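Local atomic coordinates of EreC (Klebsiella pneumoniae, PDB entry 6XCQ), a protein that probably hydrolyses the lactone ring ester of erythromycin and related macrolide antibiotics, conferring resistance on its bacterial host. Residues 167-172 and 249-254. The protein carries 1 engineered substitution. Sequence-based numbering, arbitrary orientation. Where two conformers were deposited one is given.
Sequences LAQLAE and SDRIES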
loop_
_atom_site.group_PDB
_atom_site.type_symbol
_atom_site.label_atom_id
_atom_site.label_comp_id
_atom_site.label_asym_id
_atom_site.label_seq_id
_atom_site.Cartn_x
_atom_site.Cartn_y
_atom_site.Cartn_z
ATOM N N LEU A 167 -16.634 -10.305 -5.017
ATOM C CA LEU A 167 -17.727 -11.269 -5.043
ATOM C C LEU A 167 -18.214 -11.514 -6.459
ATOM O O LEU A 167 -18.599 -12.638 -6.806
ATOM C CB LEU A 167 -18.882 -10.779 -4.181
ATOM C CG LEU A 167 -18.710 -10.821 -2.668
ATOM C CD1 LEU A 167 -19.477 -9.661 -2.053
ATOM C CD2 LEU A 167 -19.180 -12.160 -2.104
ATOM N N ALA A 168 -18.228 -10.468 -7.283
ATOM C CA ALA A 168 -18.717 -10.615 -8.648
ATOM C C ALA A 168 -17.773 -11.471 -9.477
ATOM O O ALA A 168 -18.223 -12.297 -10.278
ATOM C CB ALA A 168 -18.904 -9.241 -9.295
ATOM N N GLN A 169 -16.463 -11.269 -9.320
ATOM C CA GLN A 169 -15.512 -12.130 -10.010
ATOM C C GLN A 169 -15.595 -13.550 -9.476
ATOM O O GLN A 169 -15.595 -14.513 -10.253
ATOM C CB GLN A 169 -14.087 -11.588 -9.871
ATOM C CG GLN A 169 -13.083 -12.378 -10.687
ATOM C CD GLN A 169 -11.641 -12.133 -10.277
ATOM O OE1 GLN A 169 -10.860 -13.071 -10.126
ATOM N NE2 GLN A 169 -11.282 -10.870 -10.104
ATOM N N LEU A 170 -15.685 -13.697 -8.152
ATOM C CA LEU A 170 -15.853 -15.029 -7.568
ATOM C C LEU A 170 -17.073 -15.741 -8.154
ATOM O O LEU A 170 -17.008 -16.930 -8.503
ATOM C CB LEU A 170 -15.973 -14.909 -6.044
ATOM C CG LEU A 170 -16.202 -16.195 -5.229
ATOM C CD1 LEU A 170 -15.046 -17.166 -5.435
ATOM C CD2 LEU A 170 -16.367 -15.851 -3.746
ATOM N N ALA A 171 -18.191 -15.023 -8.296
ATOM C CA ALA A 171 -19.402 -15.665 -8.811
ATOM C C ALA A 171 -19.215 -16.143 -10.249
ATOM O O ALA A 171 -19.723 -17.211 -10.626
ATOM C CB ALA A 171 -20.597 -14.715 -8.702
ATOM N N GLU A 172 -18.489 -15.372 -11.070
ATOM C CA GLU A 172 -18.227 -15.807 -12.440
ATOM C C GLU A 172 -17.326 -17.031 -12.468
ATOM O O GLU A 172 -17.556 -17.970 -13.242
ATOM C CB GLU A 172 -17.590 -14.683 -13.250
ATOM C CG GLU A 172 -18.423 -13.422 -13.362
ATOM C CD GLU A 172 -17.595 -12.250 -13.869
ATOM O OE1 GLU A 172 -16.362 -12.420 -14.005
ATOM O OE2 GLU A 172 -18.170 -11.168 -14.130
ATOM N N SER A 249 -9.601 -18.644 -4.978
ATOM C CA SER A 249 -9.029 -18.658 -3.638
ATOM C C SER A 249 -8.551 -17.271 -3.224
ATOM O O SER A 249 -8.705 -16.875 -2.064
ATOM C CB SER A 249 -7.883 -19.660 -3.577
ATOM O OG SER A 249 -8.340 -20.922 -4.027
ATOM N N ASP A 250 -7.966 -16.518 -4.157
ATOM C CA ASP A 250 -7.545 -15.164 -3.827
ATOM C C ASP A 250 -8.743 -14.272 -3.542
ATOM O O ASP A 250 -8.709 -13.465 -2.602
ATOM C CB ASP A 250 -6.701 -14.583 -4.958
ATOM C CG ASP A 250 -5.348 -15.279 -5.100
ATOM O OD1 ASP A 250 -5.004 -16.140 -4.252
ATOM O OD2 ASP A 250 -4.628 -14.962 -6.071
ATOM N N ARG A 251 -9.813 -14.395 -4.336
ATOM C CA ARG A 251 -10.985 -13.552 -4.117
ATOM C C ARG A 251 -11.565 -13.786 -2.729
ATOM O O ARG A 251 -11.815 -12.834 -1.978
ATOM C CB ARG A 251 -12.044 -13.811 -5.192
ATOM C CG ARG A 251 -11.631 -13.476 -6.624
ATOM C CD ARG A 251 -11.336 -11.982 -6.832
ATOM N NE ARG A 251 -9.928 -11.686 -6.584
ATOM C CZ ARG A 251 -8.928 -12.039 -7.390
ATOM N NH1 ARG A 251 -9.164 -12.695 -8.517
ATOM N NH2 ARG A 251 -7.684 -11.731 -7.066
ATOM N N ILE A 252 -11.771 -15.057 -2.367
ATOM C CA ILE A 252 -12.311 -15.391 -1.050
ATOM C C ILE A 252 -11.428 -14.821 0.051
ATOM O O ILE A 252 -11.928 -14.262 1.032
ATOM C CB ILE A 252 -12.465 -16.917 -0.894
ATOM C CG1 ILE A 252 -13.538 -17.457 -1.839
ATOM C CG2 ILE A 252 -12.810 -17.271 0.550
ATOM C CD1 ILE A 252 -13.384 -18.951 -2.147
ATOM N N GLU A 253 -10.104 -14.967 -0.079
ATOM C CA GLU A 253 -9.208 -14.381 0.928
ATOM C C GLU A 253 -9.429 -12.874 1.040
ATOM O O GLU A 253 -9.517 -12.324 2.143
ATOM C CB GLU A 253 -7.745 -14.660 0.590
ATOM C CG GLU A 253 -7.274 -16.096 0.842
ATOM C CD GLU A 253 -7.418 -16.526 2.292
ATOM O OE1 GLU A 253 -8.144 -17.515 2.551
ATOM O OE2 GLU A 253 -6.823 -15.872 3.173
ATOM N N SER A 254 -9.494 -12.194 -0.103
ATOM C CA SER A 254 -9.734 -10.759 -0.113
ATOM C C SER A 254 -11.040 -10.411 0.597
ATOM O O SER A 254 -11.079 -9.491 1.420
ATOM C CB SER A 254 -9.747 -10.246 -1.552
ATOM O OG SER A 254 -9.994 -8.842 -1.555
#
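The side chains of Gln169 and Arg251 cross at a slant between two helices that run nearly antiparallel. The Gln169 chain is extended, with CG anti to the backbone N (chi1 -174°), and carries its amide across to the second helix. The bends of Arg251 at chi2 and chi3 fold its chain back, and CD lies against the Gln169 amide, 3.5 Å from Gln169 CD. Arg251 NH1 is modelled as donating a hydrogen bond to Gln169 OE1, which sits at the edge of the guanidinium, near its plane. At 2.4 Å between NH1 and OE1 this bond is too short to be reliable, and both residues were deposited in two conformers. The amide and guanidinium planes are turned about 60° apart in the conformers given. Arg251 NE also has a weak, long ion pair with Asp166 OD1.

Leu170 CB lies 4.2 Å from Arg251 CB, at the residues whose CA atoms are nearest across the segments. The apolar pair is Leu170 and Ile252. Both methyls of Leu170 reach the Ile252 side chain, with Leu170 CD2 3.8 Å from Ile252 CG1. Leu170 also packs on Ala248 and Ile255 of the same partner helix, while Ile252 also touches Lys226 and Leu229 of helix 212-231. Ala101 and Ile102 of helix 101-112 touch Arg251.

The axes of the two short segments approach to 9.2 Å at 149°. This is antiparallel helix packing between 164-177 and 244-267, within the helical part of the chain between strands 151-154 and 301-304 of the mixed sheet.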